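Local coordinates for uncharacterized protein (Bordetella bronchiseptica, PDB 4XG0) that is formally uncharacterised but belongs to the DUF1537 kinase family, and so probably phosphorylates an acid sugar in a catabolic pathway, at residues Thr181-Ala186 and Ala207-Val212; Ala186-Gln191 and Ala200-Ala205. All blocks are in the same frame, centred on the assembly; numbering follows the deposited sequence. Where two conformers were deposited one is given.

Contact 1. Residues Thr181-Ala186 and Ala207-Val212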
ATOM      1  N   THR A 181     -26.468  10.752   5.772  1.00 30.13           N
ATOM      2  CA  THR A 181     -27.535  11.158   6.670  1.00 32.15           C
ATOM      3  C   THR A 181     -27.124  10.899   8.130  1.00 32.24           C
ATOM      4  O   THR A 181     -27.264  11.767   8.991  1.00 34.03           O
ATOM      5  CB  THR A 181     -28.810  10.407   6.322  1.00 32.65           C
ATOM      6  OG1 THR A 181     -29.219  10.780   5.011  1.00 32.98           O
ATOM      7  CG2 THR A 181     -29.932  10.744   7.297  1.00 34.93           C
ATOM      8  N   LEU A 182     -26.568   9.716   8.390  1.00 30.60           N
ATOM      9  CA  LEU A 182     -26.096   9.340   9.732  1.00 31.47           C
ATOM     10  C   LEU A 182     -25.120  10.376  10.264  1.00 34.64           C
ATOM     11  O   LEU A 182     -25.213  10.789  11.431  1.00 33.78           O
ATOM     12  CB  LEU A 182     -25.450   7.945   9.701  1.00 31.81           C
ATOM     13  CG  LEU A 182     -24.939   7.301  10.996  1.00 29.26           C
ATOM     14  CD1 LEU A 182     -26.046   7.155  12.019  1.00 35.08           C
ATOM     15  CD2 LEU A 182     -24.317   5.947  10.659  1.00 28.38           C
ATOM     16  N   LEU A 183     -24.207  10.821   9.400  1.00 30.02           N
ATOM     17  CA  LEU A 183     -23.151  11.752   9.808  1.00 33.61           C
ATOM     18  C   LEU A 183     -23.480  13.225   9.571  1.00 35.04           C
ATOM     19  O   LEU A 183     -22.859  14.090  10.181  1.00 34.75           O
ATOM     20  CB  LEU A 183     -21.836  11.442   9.089  1.00 29.48           C
ATOM     21  CG  LEU A 183     -21.255  10.063   9.328  1.00 26.51           C
ATOM     22  CD1 LEU A 183     -19.961   9.950   8.598  1.00 26.16           C
ATOM     23  CD2 LEU A 183     -21.025   9.798  10.795  1.00 27.15           C
ATOM     24  N   GLY A 184     -24.438  13.507   8.682  1.00 33.31           N
ATOM     25  CA  GLY A 184     -24.750  14.874   8.289  1.00 35.45           C
ATOM     26  C   GLY A 184     -23.610  15.436   7.453  1.00 42.62           C
ATOM     27  O   GLY A 184     -23.097  16.512   7.736  1.00 37.49           O
ATOM     28  N   CYS A 185     -23.192  14.691   6.431  1.00 32.91           N
ATOM     29  CA  CYS A 185     -22.045  15.080   5.616  1.00 32.33           C
ATOM     30  C   CYS A 185     -22.241  14.862   4.117  1.00 39.17           C
ATOM     31  O   CYS A 185     -23.307  14.420   3.658  1.00 33.78           O
ATOM     32  CB  CYS A 185     -20.801  14.338   6.085  1.00 30.46           C
ATOM     33  SG  CYS A 185     -20.801  12.586   5.659  1.00 28.77           S
ATOM     34  N   ALA A 186     -21.196  15.196   3.366  1.00 36.94           N
ATOM     35  CA  ALA A 186     -21.200  15.096   1.916  1.00 44.27           C
ATOM     36  C   ALA A 186     -20.881  13.676   1.471  1.00 37.20           C
ATOM     37  O   ALA A 186     -20.482  12.846   2.273  1.00 31.18           O
ATOM     38  CB  ALA A 186     -20.175  16.053   1.341  1.00 48.28           C
ATOM     39  N   ALA A 207     -14.489  18.675   2.428  1.00 36.04           N
ATOM     40  CA  ALA A 207     -14.097  18.703   3.826  1.00 36.09           C
ATOM     41  C   ALA A 207     -15.243  19.262   4.661  1.00 37.64           C
ATOM     42  O   ALA A 207     -16.039  20.047   4.164  1.00 45.89           O
ATOM     43  CB  ALA A 207     -12.855  19.583   3.986  1.00 43.28           C
ATOM     44  N   PRO A 208     -15.306  18.915   5.958  1.00 37.99           N
ATOM     45  CA  PRO A 208     -14.368  18.147   6.773  1.00 39.70           C
ATOM     46  C   PRO A 208     -14.736  16.680   6.972  1.00 32.61           C
ATOM     47  O   PRO A 208     -13.959  15.939   7.592  1.00 31.25           O
ATOM     48  CB  PRO A 208     -14.466  18.841   8.121  1.00 40.67           C
ATOM     49  CG  PRO A 208     -15.923  19.214   8.201  1.00 43.94           C
ATOM     50  CD  PRO A 208     -16.315  19.593   6.796  1.00 44.64           C
ATOM     51  N   VAL A 209     -15.897  16.265   6.497  1.00 35.78           N
ATOM     52  CA  VAL A 209     -16.311  14.883   6.646  1.00 36.98           C
ATOM     53  C   VAL A 209     -16.975  14.483   5.345  1.00 34.71           C
ATOM     54  O   VAL A 209     -17.842  15.198   4.850  1.00 37.09           O
ATOM     55  CB  VAL A 209     -17.296  14.706   7.813  1.00 34.85           C
ATOM     56  CG1 VAL A 209     -17.742  13.283   7.906  1.00 28.70           C
ATOM     57  CG2 VAL A 209     -16.685  15.150   9.113  1.00 33.11           C
ATOM     58  N   VAL A 210     -16.560  13.364   4.771  1.00 27.45           N
ATOM     59  CA  VAL A 210     -17.144  12.914   3.517  1.00 31.32           C
ATOM     60  C   VAL A 210     -17.156  11.405   3.432  1.00 27.62           C
ATOM     61  O   VAL A 210     -16.209  10.732   3.861  1.00 27.20           O
ATOM     62  CB  VAL A 210     -16.416  13.504   2.274  1.00 28.24           C
ATOM     63  CG1 VAL A 210     -14.930  13.100   2.255  1.00 29.04           C
ATOM     64  CG2 VAL A 210     -17.111  13.091   0.971  1.00 37.04           C
ATOM     65  N   VAL A 211     -18.256  10.893   2.892  1.00 28.60           N
ATOM     66  CA  VAL A 211     -18.433   9.471   2.626  1.00 24.97           C
ATOM     67  C   VAL A 211     -18.078   9.180   1.167  1.00 26.91           C
ATOM     68  O   VAL A 211     -18.534   9.869   0.264  1.00 26.10           O
ATOM     69  CB  VAL A 211     -19.906   9.055   2.916  1.00 30.56           C
ATOM     70  CG1 VAL A 211     -20.110   7.582   2.675  1.00 24.55           C
ATOM     71  CG2 VAL A 211     -20.265   9.381   4.344  1.00 33.45           C
ATOM     72  N   VAL A 212     -17.256   8.161   0.952  1.00 22.57           N
ATOM     73  CA  VAL A 212     -16.855   7.746  -0.390  1.00 24.81           C
ATOM     74  C   VAL A 212     -17.332   6.326  -0.703  1.00 19.74           C
ATOM     75  O   VAL A 212     -17.225   5.401   0.095  1.00 22.17           O
ATOM     76  CB  VAL A 212     -15.310   7.851  -0.576  1.00 25.07           C
ATOM     77  CG1 VAL A 212     -14.917   7.432  -1.997  1.00 27.18           C
ATOM     78  CG2 VAL A 212     -14.834   9.268  -0.243  1.00 22.15           C
TER
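Strand 186-188, the outermost strand of this chain's parallel sheet in the sugar-binding N-terminal domain, joins that sheet here: Ala186 pairs with Val210 of strand 209-212, and Cys185 and Leu183, just before it, pack against the valines next to that bridge. The two CA atoms of the parallel bridge, Ala186 and Val210, lie 4.9 Å apart. Its hydrogen bond runs from Val211 N to Ala186 O, 3.0 Å long and almost straight at 177°, though the donor sits 29° out of the carbonyl plane. Val210 CA also approaches Ala186 O, at 3.6 Å, in a CA-H...O contact. On the face carrying Ala186 and Val210 the side chains meet loosely, CB of the alanine against CG2 of the valine.

Cys185 works on the other face, between Val209 and Val211. Cys185 CB rests 3.7 Å from Val209 CG1, while Cys185 SG reaches 3.5 Å from Val211 CG2. That reach comes from chi1 of 72°, which puts the sulfur between backbone N and carbonyl carbon and turns it along the neighbouring strand. Leu183 packs on the same side, between these valines and helix 119-130: Leu183 CD1 comes to 4.1 Å from Val209 CG1, the two side chains crossing at about a right angle, and it also touches Val211 CG2. Phe119 and Ile123 of helix 119-130 also pack on Leu183.

Between Leu183 and Cys185 the chain has to leave the helix and enter the sheet. Gly184, with positive phi, does this as the C-prime residue of a Schellman motif, in which Cys185 N bonds to Pro180 O and Gly184 N makes a weak 3.3 Å bond to Thr181 O. The whole is a Schellman-capped helix leading directly into the outermost strand of this chain's parallel alpha/beta sheet.

Contact 2. Residues Ala186-Gln191 and Ala200-Ala205; sequences AQLAAQ and ARRIAA
Arg202 reaches from helix 196-205 to the backbone of Ala189, next to Leu188, and bonds there directly through NH1 and by way of a water through NH2. Its chain bends at chi3 (-69°), which helps turn the guanidinium toward Ala189. Arg202 NH1 donates to Ala189 O at 2.6 Å, a short bond bent at the hydrogen. The oxygen lies close to the guanidinium plane, but seen from the carbonyl the donor stands above its plane, 51° out of it. Arg202 NH2 gives a hydrogen to water 1 at 2.8 Å, and this water also accepts from Ala189 N, so one arginine holds Ala189 O directly and Ala189 N through the water. A salt bridge from NH1 to Glu194, which also accepts from Gln191 N, should help fix the group's rotation.

Helix 196-205 is the crossover of a beta-alpha-beta unit between the parallel neighbours 186-188 and 209-212. The apolar pair seating it on the first is Leu188 CD1 and Ile203 CG1, 3.7 Å apart; Leu188 CD1 also packs on the helix backbone, 3.6 Å from Arg202 O. The leucine and arginine side chains run past each other in opposite directions, bringing Leu188 CD2 obliquely to NH2.

Gln191, extended beyond CG, brings NE2 over the centre of one face of the Arg202 guanidinium, 3.6 Å above the plane, the amide tilted 29° to it; Ala190 CA lies at the guanidinium edge.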
ATOM      1  N   ALA A 186     -21.196  15.196   3.366  1.00 36.94           N
ATOM      2  CA  ALA A 186     -21.200  15.096   1.916  1.00 44.27           C
ATOM      3  C   ALA A 186     -20.881  13.676   1.471  1.00 37.20           C
ATOM      4  O   ALA A 186     -20.482  12.846   2.273  1.00 31.18           O
ATOM      5  CB  ALA A 186     -20.175  16.053   1.341  1.00 48.28           C
ATOM      6  N   GLN A 187     -21.053  13.408   0.181  0.60 36.78           N
ATOM      7  CA  GLN A 187     -20.839  12.068  -0.352  0.60 31.44           C
ATOM      8  C   GLN A 187     -20.325  12.151  -1.794  0.60 33.59           C
ATOM      9  O   GLN A 187     -20.790  12.979  -2.584  0.60 33.82           O
ATOM     10  CB  GLN A 187     -22.140  11.252  -0.271  0.60 30.61           C
ATOM     11  CG  GLN A 187     -23.258  11.749  -1.206  0.60 35.30           C
ATOM     12  CD  GLN A 187     -24.656  11.306  -0.782  0.60 41.68           C
ATOM     13  OE1 GLN A 187     -25.090  10.198  -1.082  0.60 42.11           O
ATOM     14  NE2 GLN A 187     -25.376  12.192  -0.103  0.60 39.38           N
ATOM     15  N   LEU A 188     -19.361  11.293  -2.122  1.00 28.44           N
ATOM     16  CA  LEU A 188     -18.708  11.280  -3.413  1.00 36.01           C
ATOM     17  C   LEU A 188     -18.652   9.851  -3.911  1.00 38.29           C
ATOM     18  O   LEU A 188     -18.704   8.914  -3.116  1.00 32.39           O
ATOM     19  CB  LEU A 188     -17.241  11.689  -3.264  1.00 44.49           C
ATOM     20  CG  LEU A 188     -16.895  13.075  -2.779  1.00 41.16           C
ATOM     21  CD1 LEU A 188     -15.398  13.177  -2.626  1.00 41.02           C
ATOM     22  CD2 LEU A 188     -17.428  14.104  -3.769  1.00 45.06           C
ATOM     23  N   ALA A 189     -18.489   9.682  -5.219  1.00 39.44           N
ATOM     24  CA  ALA A 189     -18.102   8.385  -5.767  1.00 45.98           C
ATOM     25  C   ALA A 189     -17.047   8.575  -6.850  1.00 40.83           C
ATOM     26  O   ALA A 189     -17.181   9.474  -7.678  1.00 43.16           O
ATOM     27  CB  ALA A 189     -19.318   7.680  -6.328  1.00 42.45           C
ATOM     28  N   ALA A 190     -15.992   7.755  -6.864  1.00 38.41           N
ATOM     29  CA  ALA A 190     -15.033   7.843  -7.974  1.00 35.05           C
ATOM     30  C   ALA A 190     -15.748   7.679  -9.315  1.00 36.98           C
ATOM     31  O   ALA A 190     -16.664   6.871  -9.456  1.00 40.64           O
ATOM     32  CB  ALA A 190     -13.937   6.808  -7.845  1.00 29.76           C
ATOM     33  N   GLN A 191     -15.310   8.451 -10.297  1.00 47.70           N
ATOM     34  CA  GLN A 191     -15.882   8.400 -11.626  1.00 52.36           C
ATOM     35  C   GLN A 191     -15.128   7.352 -12.464  1.00 60.47           C
ATOM     36  O   GLN A 191     -14.039   6.909 -12.081  1.00 46.19           O
ATOM     37  CB  GLN A 191     -15.819   9.797 -12.246  1.00 53.40           C
ATOM     38  CG  GLN A 191     -16.563  10.835 -11.396  1.00 56.11           C
ATOM     39  CD  GLN A 191     -16.167  12.268 -11.710  1.00 65.59           C
ATOM     40  OE1 GLN A 191     -15.361  12.518 -12.602  1.00 68.01           O
ATOM     41  NE2 GLN A 191     -16.735  13.219 -10.970  1.00 65.49           N
ATOM     42  N   ALA A 200      -8.613  12.752  -5.002  1.00 36.55           N
ATOM     43  CA  ALA A 200      -8.108  13.446  -3.822  1.00 36.33           C
ATOM     44  C   ALA A 200      -8.567  14.908  -3.791  1.00 43.39           C
ATOM     45  O   ALA A 200      -8.957  15.430  -2.741  1.00 40.75           O
ATOM     46  CB  ALA A 200      -6.568  13.351  -3.769  1.00 39.56           C
ATOM     47  N   ARG A 201      -8.516  15.570  -4.947  1.00 41.97           N
ATOM     48  CA  ARG A 201      -8.996  16.942  -5.050  1.00 45.25           C
ATOM     49  C   ARG A 201     -10.438  17.045  -4.566  1.00 46.66           C
ATOM     50  O   ARG A 201     -10.776  17.935  -3.789  1.00 41.57           O
ATOM     51  CB  ARG A 201      -8.891  17.439  -6.494  1.00 45.64           C
ATOM     52  CG  ARG A 201      -7.607  18.208  -6.805  1.00 63.90           C
ATOM     53  CD  ARG A 201      -7.333  18.291  -8.311  1.00 67.43           C
ATOM     54  NE  ARG A 201      -5.897  18.213  -8.600  1.00 69.44           N
ATOM     55  CZ  ARG A 201      -5.339  17.421  -9.519  1.00 71.02           C
ATOM     56  NH1 ARG A 201      -4.020  17.430  -9.687  1.00 69.54           N
ATOM     57  NH2 ARG A 201      -6.081  16.620 -10.280  1.00 69.25           N
ATOM     58  N   ARG A 202     -11.293  16.136  -5.028  1.00 39.38           N
ATOM     59  CA  ARG A 202     -12.709  16.198  -4.679  1.00 42.65           C
ATOM     60  C   ARG A 202     -12.976  15.906  -3.191  1.00 43.20           C
ATOM     61  O   ARG A 202     -13.934  16.431  -2.614  1.00 36.09           O
ATOM     62  CB  ARG A 202     -13.524  15.256  -5.573  1.00 43.15           C
ATOM     63  CG  ARG A 202     -13.404  15.581  -7.057  1.00 45.83           C
ATOM     64  CD  ARG A 202     -14.550  14.998  -7.856  1.00 46.74           C
ATOM     65  NE  ARG A 202     -14.520  13.538  -7.946  1.00 41.32           N
ATOM     66  CZ  ARG A 202     -15.533  12.734  -7.638  1.00 43.53           C
ATOM     67  NH1 ARG A 202     -15.401  11.428  -7.776  1.00 43.94           N
ATOM     68  NH2 ARG A 202     -16.684  13.216  -7.190  1.00 52.26           N
ATOM     69  N   ILE A 203     -12.150  15.063  -2.565  1.00 34.83           N
ATOM     70  CA  ILE A 203     -12.338  14.790  -1.147  1.00 38.40           C
ATOM     71  C   ILE A 203     -11.977  16.041  -0.332  1.00 36.25           C
ATOM     72  O   ILE A 203     -12.625  16.369   0.666  1.00 35.62           O
ATOM     73  CB  ILE A 203     -11.491  13.598  -0.691  1.00 28.03           C
ATOM     74  CG1 ILE A 203     -12.067  12.296  -1.244  1.00 26.52           C
ATOM     75  CG2 ILE A 203     -11.411  13.543   0.828  1.00 26.12           C
ATOM     76  CD1 ILE A 203     -11.090  11.094  -1.125  1.00 27.03           C
ATOM     77  N   ALA A 204     -10.931  16.736  -0.751  1.00 41.12           N
ATOM     78  CA  ALA A 204     -10.520  17.948  -0.055  1.00 36.42           C
ATOM     79  C   ALA A 204     -11.625  19.004  -0.145  1.00 41.04           C
ATOM     80  O   ALA A 204     -11.924  19.693   0.828  1.00 41.41           O
ATOM     81  CB  ALA A 204      -9.226  18.497  -0.654  1.00 40.49           C
ATOM     82  N   ALA A 205     -12.230  19.115  -1.322  1.00 40.29           N
ATOM     83  CA  ALA A 205     -13.311  20.071  -1.532  1.00 44.51           C
ATOM     84  C   ALA A 205     -14.519  19.778  -0.637  1.00 47.18           C
ATOM     85  O   ALA A 205     -15.280  20.693  -0.288  1.00 41.30           O
ATOM     86  CB  ALA A 205     -13.725  20.080  -2.998  1.00 46.95           C
TER
HETATM   87  O   HOH W   1     -19.260  12.309  -6.819  1.00 43.41           O

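How the contacts relate
Ala186 belongs to both contacts, and strand 186-188 is held from two directions: contact 1 ties its start to strand 209-212 within the sheet, contact 2 ties its far end to the helix linking those two strands. Contact 1 is the more buried, with one backbone hydrogen bond amid valine, leucine and cysteine packing. Contact 2 lies nearer the surface and relies on an arginine, a water and a glutamine amide beside a small apolar patch. They meet at strand 209-212, where Val210 packs against both Leu188 and Ile203, and Leu188 N probably bonds to Val211 O, 2.9 Å away, continuing the strand pairing.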